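Local coordinates for membrane lipoprotein TpN32 (Treponema pallidum, PDB 1XS5) that probably serves as the L-methionine-binding lipoprotein of an uptake system, holding the free amino acid in a periplasmic-binding-protein fold, at residues R33-T38 against G50-N55. Sequence-based numbering, arbitrary orientation.
Sequences RIVEFT and GDILMN
A single isoleucine, I52, reaches two alternate residues, V35 of the edge strand and F37 just beyond its end, giving each a separate branch, while the guanidinium of a third, R33, only skirts it. Its CG2 methyl lies 3.9 Å from CG2 of V35, where the two side chains pass at a slant. The longer branch runs the other way along the chain: CD1 of I52 stops 4.1 Å from CE1 of F37, approaching the ring obliquely. This division depends on the first torsion of I52 (chi1 46°), which sets CG1 between the backbone N and the carbonyl carbon and leaves CG2 beside the N.

The example illustrates how the two ends of a beta-alpha-beta crossover can meet, here the end of the first strand and the turn leading into the second. Strand 30-36 leads through helix 40-49 to strand 54-59, and the two strands run parallel in one sheet with strand 3-9 between them, bonded to R33, V35 and F37 through the backbone. The segments are therefore not sheet neighbours, and the nearest CA atoms, those of V35 and I52, remain 8.1 Å apart. Helix 40-49 covers this side: F37 also rests on L43 and A46, and I52 on V47. The helix ends in a Schellman motif with G50, at positive phi, as the C-prime residue; the chain then turns back so that I52 faces the strand.

At the solvent-facing margin, R33 extends from CB to CD and bends at chi3 (68°), which swings the guanidinium over toward the turn. There NH2 of R33 lies 3.8 Å from the backbone O of D51, which sits in the guanidinium plane at its edge, too far for a hydrogen bond. The carboxylate of D51 turns instead to R49, with which OD2 forms a salt bridge. The side chain of F37 lies about 11 Å from the bound methionine.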
# COMPACT_ATOMS: atom_id res chain seq x y z
N ARG A 33 -8.08 19.91 -1.65
CA ARG A 33 -7.44 20.12 -0.35
C ARG A 33 -6.85 18.75 0.05
O ARG A 33 -7.59 17.77 0.19
CB ARG A 33 -8.51 20.57 0.66
CG ARG A 33 -7.99 20.80 2.07
CD ARG A 33 -9.11 21.50 2.87
NE ARG A 33 -10.26 20.61 3.08
CZ ARG A 33 -10.34 19.71 4.04
NH1 ARG A 33 -9.35 19.56 4.91
NH2 ARG A 33 -11.43 18.95 4.14
N ILE A 34 -5.53 18.68 0.24
CA ILE A 34 -4.86 17.43 0.59
C ILE A 34 -4.78 17.40 2.10
O ILE A 34 -4.14 18.25 2.74
CB ILE A 34 -3.45 17.35 -0.06
CG1 ILE A 34 -3.60 17.43 -1.60
CG2 ILE A 34 -2.78 16.04 0.31
CD1 ILE A 34 -2.24 17.39 -2.36
N VAL A 35 -5.47 16.43 2.68
CA VAL A 35 -5.58 16.31 4.13
C VAL A 35 -4.69 15.17 4.62
O VAL A 35 -4.87 14.02 4.21
CB VAL A 35 -7.07 16.03 4.47
CG1 VAL A 35 -7.28 16.02 6.00
CG2 VAL A 35 -7.97 17.06 3.74
N GLU A 36 -3.75 15.48 5.50
CA GLU A 36 -2.79 14.48 5.96
C GLU A 36 -3.17 13.76 7.25
O GLU A 36 -3.40 14.40 8.29
CB GLU A 36 -1.42 15.16 6.14
CG GLU A 36 -1.10 16.20 5.07
CD GLU A 36 0.05 17.14 5.47
OE1 GLU A 36 1.12 16.64 5.85
OE2 GLU A 36 -0.11 18.39 5.39
N PHE A 37 -3.20 12.43 7.19
CA PHE A 37 -3.56 11.58 8.31
C PHE A 37 -2.39 10.73 8.74
O PHE A 37 -1.41 10.64 8.02
CB PHE A 37 -4.70 10.65 7.89
CG PHE A 37 -6.04 11.33 7.78
CD1 PHE A 37 -6.36 12.07 6.65
CD2 PHE A 37 -6.96 11.23 8.81
CE1 PHE A 37 -7.59 12.71 6.55
CE2 PHE A 37 -8.20 11.87 8.73
CZ PHE A 37 -8.52 12.60 7.61
N THR A 38 -2.51 10.05 9.89
CA THR A 38 -1.42 9.22 10.38
C THR A 38 -1.74 7.74 10.45
O THR A 38 -0.89 6.93 10.77
CB THR A 38 -0.97 9.67 11.80
OG1 THR A 38 -2.02 9.39 12.75
CG2 THR A 38 -0.71 11.14 11.84
N GLY A 50 -17.86 11.55 6.12
CA GLY A 50 -18.04 12.66 5.20
C GLY A 50 -17.14 13.88 5.44
O GLY A 50 -17.37 14.96 4.87
N ASP A 51 -16.12 13.73 6.29
CA ASP A 51 -15.20 14.84 6.56
C ASP A 51 -14.34 15.14 5.35
O ASP A 51 -13.87 16.26 5.18
CB ASP A 51 -14.31 14.50 7.76
CG ASP A 51 -15.06 14.53 9.06
OD1 ASP A 51 -16.25 14.98 9.05
OD2 ASP A 51 -14.47 14.12 10.09
N ILE A 52 -14.06 14.11 4.55
CA ILE A 52 -13.33 14.24 3.30
C ILE A 52 -14.15 13.47 2.22
O ILE A 52 -14.88 12.53 2.54
CB ILE A 52 -11.92 13.67 3.38
CG1 ILE A 52 -11.95 12.30 4.05
CG2 ILE A 52 -10.99 14.64 4.18
CD1 ILE A 52 -10.59 11.63 4.02
N LEU A 53 -14.00 13.85 0.96
CA LEU A 53 -14.75 13.24 -0.14
C LEU A 53 -14.09 11.95 -0.63
O LEU A 53 -14.76 11.02 -1.11
CB LEU A 53 -14.82 14.24 -1.29
CG LEU A 53 -15.75 13.85 -2.45
CD1 LEU A 53 -17.15 13.47 -1.90
CD2 LEU A 53 -15.85 15.03 -3.40
N MET A 54 -12.77 11.89 -0.51
CA MET A 54 -12.08 10.70 -0.98
C MET A 54 -10.78 10.49 -0.25
O MET A 54 -10.35 11.34 0.52
CB MET A 54 -11.82 10.82 -2.49
CG MET A 54 -10.93 11.93 -2.91
SD MET A 54 -11.24 12.59 -4.66
CE MET A 54 -11.99 14.18 -4.38
N ASN A 55 -10.16 9.33 -0.46
CA ASN A 55 -8.84 9.14 0.11
C ASN A 55 -8.01 8.38 -0.85
O ASN A 55 -8.54 7.76 -1.80
CB ASN A 55 -8.82 8.50 1.53
CG ASN A 55 -9.32 7.08 1.61
OD1 ASN A 55 -9.04 6.20 0.74
ND2 ASN A 55 -10.05 6.79 2.72